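Local atomic coordinates of hypothetical protein (PDB entry 2INB), a protein that probably takes part, as an XisH family member, in the site-specific recombination of nitrogen-fixation genes in cyanobacteria. Residues E59-F63 with T75-F80; V123-I127 with F136-N140. One frame throughout, in Å; residues are numbered along the deposited sequence.

Contact 1 of 2, residues E59-F63 with T75-F80; sequences EVKSF and TALGQF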
loop_
_atom_site.group_PDB
_atom_site.type_symbol
_atom_site.label_atom_id
_atom_site.label_comp_id
_atom_site.label_asym_id
_atom_site.label_seq_id
_atom_site.Cartn_x
_atom_site.Cartn_y
_atom_site.Cartn_z
ATOM N N GLU A 59 -11.915 -0.827 6.887
ATOM C CA GLU A 59 -10.851 -1.794 6.564
ATOM C C GLU A 59 -10.282 -2.289 7.876
ATOM O O GLU A 59 -9.625 -1.517 8.589
ATOM C CB GLU A 59 -9.775 -1.046 5.735
ATOM C CG GLU A 59 -8.513 -1.816 5.555
ATOM C CD GLU A 59 -7.408 -1.024 4.883
ATOM O OE1 GLU A 59 -7.704 0.077 4.364
ATOM O OE2 GLU A 59 -6.231 -1.533 4.922
ATOM N N VAL A 60 -10.566 -3.536 8.229
ATOM C CA VAL A 60 -10.156 -4.080 9.543
ATOM C C VAL A 60 -8.808 -4.725 9.442
ATOM O O VAL A 60 -8.612 -5.629 8.625
ATOM C CB VAL A 60 -11.165 -5.085 10.078
ATOM C CG1 VAL A 60 -10.664 -5.603 11.442
ATOM C CG2 VAL A 60 -12.543 -4.414 10.221
ATOM N N LYS A 61 -7.895 -4.303 10.325
ATOM C CA LYS A 61 -6.566 -4.921 10.485
ATOM C C LYS A 61 -6.353 -5.294 11.962
ATOM O O LYS A 61 -6.867 -4.598 12.890
ATOM C CB LYS A 61 -5.469 -3.982 9.975
ATOM C CG LYS A 61 -5.614 -3.694 8.476
ATOM C CD LYS A 61 -5.346 -4.956 7.665
ATOM C CE LYS A 61 -5.362 -4.726 6.185
ATOM N NZ LYS A 61 -4.974 -5.964 5.419
ATOM N N SER A 62 -5.713 -6.435 12.179
ATOM C CA SER A 62 -5.370 -6.875 13.511
ATOM C C SER A 62 -3.915 -6.570 13.841
ATOM O O SER A 62 -3.532 -6.528 15.015
ATOM C CB SER A 62 -5.574 -8.372 13.610
ATOM O OG SER A 62 -4.643 -9.009 12.759
ATOM N N PHE A 63 -3.108 -6.395 12.790
ATOM C CA PHE A 63 -1.659 -6.229 12.894
ATOM C C PHE A 63 -1.002 -7.447 13.552
ATOM O O PHE A 63 0.015 -7.331 14.230
ATOM C CB PHE A 63 -1.277 -4.856 13.502
ATOM C CG PHE A 63 -1.274 -3.745 12.485
ATOM C CD1 PHE A 63 -2.470 -3.187 12.084
ATOM C CD2 PHE A 63 -0.082 -3.326 11.868
ATOM C CE1 PHE A 63 -2.519 -2.185 11.097
ATOM C CE2 PHE A 63 -0.112 -2.336 10.892
ATOM C CZ PHE A 63 -1.316 -1.777 10.501
ATOM N N THR A 75 0.839 -3.111 3.315
ATOM C CA THR A 75 -0.358 -3.647 2.663
ATOM C C THR A 75 -1.586 -2.891 3.124
ATOM O O THR A 75 -2.450 -2.560 2.315
ATOM C CB THR A 75 -0.473 -5.147 2.963
ATOM O OG1 THR A 75 0.666 -5.817 2.380
ATOM C CG2 THR A 75 -1.812 -5.777 2.491
ATOM N N ALA A 76 -1.670 -2.585 4.421
ATOM C CA ALA A 76 -2.830 -1.862 4.933
ATOM C C ALA A 76 -2.982 -0.492 4.284
ATOM O O ALA A 76 -4.091 -0.032 3.990
ATOM C CB ALA A 76 -2.781 -1.701 6.481
ATOM N N LEU A 77 -1.859 0.182 4.114
ATOM C CA LEU A 77 -1.838 1.526 3.516
ATOM C C LEU A 77 -2.213 1.463 2.038
ATOM O O LEU A 77 -2.995 2.267 1.540
ATOM C CB LEU A 77 -0.456 2.145 3.703
ATOM C CG LEU A 77 -0.284 3.526 3.084
ATOM C CD1 LEU A 77 -1.283 4.543 3.778
ATOM C CD2 LEU A 77 1.191 4.033 3.270
ATOM N N GLY A 78 -1.624 0.529 1.308
ATOM C CA GLY A 78 -1.950 0.401 -0.140
ATOM C C GLY A 78 -3.427 0.084 -0.333
ATOM O O GLY A 78 -4.114 0.659 -1.211
ATOM N N GLN A 79 -3.932 -0.880 0.444
ATOM C CA GLN A 79 -5.349 -1.188 0.418
ATOM C C GLN A 79 -6.178 0.037 0.734
ATOM O O GLN A 79 -7.211 0.327 0.087
ATOM C CB GLN A 79 -5.659 -2.318 1.420
ATOM C CG GLN A 79 -5.237 -3.678 0.922
ATOM C CD GLN A 79 -5.399 -4.782 1.918
ATOM O OE1 GLN A 79 -5.482 -4.535 3.114
ATOM N NE2 GLN A 79 -5.277 -6.019 1.433
ATOM N N PHE A 80 -5.766 0.774 1.757
ATOM C CA PHE A 80 -6.533 1.958 2.152
ATOM C C PHE A 80 -6.652 2.946 0.971
ATOM O O PHE A 80 -7.742 3.446 0.601
ATOM C CB PHE A 80 -5.922 2.659 3.375
ATOM C CG PHE A 80 -6.730 3.837 3.813
ATOM C CD1 PHE A 80 -7.789 3.700 4.729
ATOM C CD2 PHE A 80 -6.470 5.118 3.335
ATOM C CE1 PHE A 80 -8.544 4.782 5.105
ATOM C CE2 PHE A 80 -7.263 6.209 3.726
ATOM C CZ PHE A 80 -8.296 6.039 4.608
#
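The first torsion of Glu59 (chi1 169°) turns CG away from the backbone N, and the chain runs on fully extended, which drives its carboxylate end-on into the side of helix 69-88 at Ala76 and Phe80. Lys61, two residues further along and also pointing at the helix, instead bends at chi2 (-67°), and this fold swings its ammonium round to Gln79. The two carboxylate oxygens of Glu59 meet different parts of the helix. OE2 lies 2.8 Å from the backbone O of Ala76, an oxygen that also accepts the helical bond from Phe80 N at 2.9 Å. OE1 sits 3.1 Å from Phe80 CA and 3.3 Å from Phe80 CB, near the plane of the Phe80 ring and at its edge; the nearby Phe80 N is poorly aimed for bonding. Lys61 NZ donates to Gln79 OE1 at 2.8 Å, approaching at 134° to the C=O and slightly tilted from the carbonyl plane. A salt bridge from the same NZ to Glu72, two turns before Gln79 on the same helix, gives the ammonium a second anchor. Ala76 CB touches Lys61 CE at 4.0 Å and Phe63 CZ at 4.3 Å; so small a side chain probably allows the Glu59 and Lys61 chains to approach the helix. Thr75, on the flank, hydrogen-bonds Thr75 of the second subunit. Backbone bonds from Glu59 and Lys61 to strand 94-101 fix the origin of the two arms. The Glu59-Val60-Lys61 spacing, at the end of a sheet strand and packed on the helix of a beta-alpha-beta unit, is consistent with the E-x-K part of the signature that names the PDDEXK nuclease-like fold.

Contact 2 of 2, residues V123-I127 with F136-N140; sequences VKMLI and FQWIN
Met125 pairs with Ile139, and Ile127 with Gln137, as hydrogen-bonded pairs of an antiparallel hairpin whose strand segments run at 173° to each other; Leu126 and Trp138 form the non-hydrogen-bonded pair between them. Among the backbone bonds, Ile139 N to Met125 O is the straightest, 3.0 Å long with 174° at the hydrogen. At the far end Ile127 O accepts from both Phe136 N (2.8 Å) and Gln137 N (3.3 Å), and this sharing of one residue by two marks a classic beta bulge. The polar side-chain bonds gather at the C terminus. Asn140 ND2 reaches Val123 O at 2.8 Å from above the carbonyl plane, 38° out of it, and Lys124 NZ makes a 2.6 Å salt bridge to Asn140 OXT, its chain lying alongside that carboxylate. With an alanine in place of Lys124, the terminal carboxylate would probably lose its countercharge and be freer to swing. Apolar packing occupies both faces. On one, Ile139 CD1 rests 3.9 Å from Ile127 CG1. On the other, Leu126 lies alongside Trp138 and, in the conformer modelled, CD1 lies over the six-membered ring as a CH-pi contact, though too closely to be taken literally. At the bulge end, the Ile127 CG2 methyl meets the edge of the Phe136 ring at CD2, 4.0 Å away. Around the hairpin, the backbones of Lys124 and Leu126 hydrogen-bond to strand 94-101 at Leu98 and Val100, Tyr97 meets Trp138 edge-to-face, and Ile127 and Ile139 pack on Tyr105 of helix 102-106, while Asn140 leans on Ile118 of helix 112-120.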
loop_
_atom_site.group_PDB
_atom_site.type_symbol
_atom_site.label_atom_id
_atom_site.label_comp_id
_atom_site.label_asym_id
_atom_site.label_seq_id
_atom_site.Cartn_x
_atom_site.Cartn_y
_atom_site.Cartn_z
ATOM N N VAL A 123 -4.994 9.351 6.201
ATOM C CA VAL A 123 -5.633 8.085 6.584
ATOM C C VAL A 123 -6.477 8.349 7.842
ATOM O O VAL A 123 -5.986 8.845 8.863
ATOM C CB VAL A 123 -4.578 6.991 6.838
ATOM C CG1 VAL A 123 -5.249 5.660 7.273
ATOM C CG2 VAL A 123 -3.672 6.765 5.616
ATOM N N LYS A 124 -7.738 8.011 7.723
ATOM C CA LYS A 124 -8.689 8.079 8.819
ATOM C C LYS A 124 -8.674 6.731 9.527
ATOM O O LYS A 124 -8.589 5.687 8.850
ATOM C CB LYS A 124 -10.069 8.405 8.260
ATOM C CG LYS A 124 -10.161 9.718 7.515
ATOM C CD LYS A 124 -11.593 9.982 7.069
ATOM C CE LYS A 124 -11.690 11.139 6.136
ATOM N NZ LYS A 124 -11.288 12.412 6.761
HETATM N N MSE A 125 -8.781 6.733 10.854
HETATM C CA MSE A 125 -8.672 5.468 11.584
HETATM C C MSE A 125 -9.800 5.265 12.606
HETATM O O MSE A 125 -10.398 6.221 13.111
HETATM C CB MSE A 125 -7.304 5.343 12.257
HETATM C CG MSE A 125 -6.165 5.281 11.256
HETATM SE SE MSE A 125 -4.416 5.186 12.160
HETATM C CE MSE A 125 -4.539 7.003 12.880
ATOM N N LEU A 126 -10.095 4.000 12.854
ATOM C CA LEU A 126 -11.001 3.578 13.906
ATOM C C LEU A 126 -10.141 2.804 14.899
ATOM O O LEU A 126 -9.622 1.746 14.557
ATOM C CB LEU A 126 -12.115 2.739 13.305
ATOM C CG LEU A 126 -13.209 2.221 14.241
ATOM C CD1 LEU A 126 -13.817 3.413 14.998
ATOM C CD2 LEU A 126 -14.255 1.426 13.466
ATOM N N ILE A 127 -9.933 3.358 16.092
ATOM C CA ILE A 127 -9.147 2.664 17.082
ATOM C C ILE A 127 -10.093 1.886 17.988
ATOM O O ILE A 127 -10.973 2.486 18.644
ATOM C CB ILE A 127 -8.296 3.605 17.916
ATOM C CG1 ILE A 127 -7.538 4.598 17.011
ATOM C CG2 ILE A 127 -7.337 2.782 18.789
ATOM C CD1 ILE A 127 -6.715 3.953 15.920
ATOM N N PHE A 136 -12.628 3.110 20.812
ATOM C CA PHE A 136 -11.891 3.998 21.708
ATOM C C PHE A 136 -11.731 5.390 21.107
ATOM O O PHE A 136 -11.838 6.382 21.836
ATOM C CB PHE A 136 -10.504 3.417 21.955
ATOM C CG PHE A 136 -9.561 4.361 22.665
ATOM C CD1 PHE A 136 -9.822 4.759 23.940
ATOM C CD2 PHE A 136 -8.425 4.879 22.013
ATOM C CE1 PHE A 136 -8.941 5.599 24.628
ATOM C CE2 PHE A 136 -7.596 5.756 22.681
ATOM C CZ PHE A 136 -7.845 6.099 23.981
ATOM N N GLN A 137 -11.487 5.493 19.795
ATOM C CA GLN A 137 -11.270 6.810 19.191
ATOM C C GLN A 137 -11.473 6.733 17.673
ATOM O O GLN A 137 -11.189 5.733 17.039
ATOM C CB GLN A 137 -9.837 7.262 19.482
ATOM C CG GLN A 137 -9.616 8.728 19.205
ATOM C CD GLN A 137 -8.261 9.175 19.685
ATOM O OE1 GLN A 137 -7.604 8.479 20.456
ATOM N NE2 GLN A 137 -7.818 10.323 19.208
ATOM N N TRP A 138 -12.052 7.799 17.127
ATOM C CA TRP A 138 -12.033 8.055 15.693
ATOM C C TRP A 138 -10.993 9.122 15.407
ATOM O O TRP A 138 -10.945 10.151 16.090
ATOM C CB TRP A 138 -13.383 8.564 15.274
ATOM C CG TRP A 138 -14.535 7.619 15.417
ATOM C CD1 TRP A 138 -15.408 7.540 16.460
ATOM C CD2 TRP A 138 -14.947 6.640 14.484
ATOM N NE1 TRP A 138 -16.376 6.583 16.219
ATOM C CE2 TRP A 138 -16.102 6.018 14.999
ATOM C CE3 TRP A 138 -14.514 6.289 13.203
ATOM C CZ2 TRP A 138 -16.813 5.074 14.281
ATOM C CZ3 TRP A 138 -15.177 5.285 12.524
ATOM C CH2 TRP A 138 -16.327 4.705 13.053
ATOM N N ILE A 139 -10.155 8.867 14.411
ATOM C CA ILE A 139 -9.081 9.816 14.009
ATOM C C ILE A 139 -9.275 10.298 12.553
ATOM O O ILE A 139 -9.447 9.487 11.621
ATOM C CB ILE A 139 -7.753 9.177 14.188
ATOM C CG1 ILE A 139 -7.564 8.795 15.661
ATOM C CG2 ILE A 139 -6.602 10.095 13.643
ATOM C CD1 ILE A 139 -6.312 8.095 15.944
ATOM N N ASN A 140 -9.230 11.628 12.404
ATOM C CA ASN A 140 -9.141 12.373 11.108
ATOM C C ASN A 140 -10.480 12.289 10.445
ATOM O O ASN A 140 -11.407 11.837 11.118
ATOM C CB ASN A 140 -8.045 11.867 10.165
ATOM C CG ASN A 140 -6.675 12.078 10.703
ATOM O OD1 ASN A 140 -6.486 12.935 11.570
ATOM N ND2 ASN A 140 -5.672 11.310 10.172
ATOM O OXT ASN A 140 -10.595 12.685 9.267
#

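In the fold
From the N terminus, the chain passes through strands 22-25 and 47-51 before contact 1, where after 11 intervening residues the middle of helix 69-88 comes back against the end of strand 54-60 and the residues after it. The helix then leads to strand 94-101, completing a beta-alpha-beta unit, and helices 102-106 and 112-120 precede contact 2, which closes the terminal hairpin of strands 125-129 and 134-139. The contacts follow in series, neither nested nor crossed. Strand 94-101 lies in the sheet between strands 54-60 and 125-129 and bonds to both contacts. They also touch directly: Leu77 and Phe80 pack against Val123, tying helix 69-88 to the loop just before the hairpin.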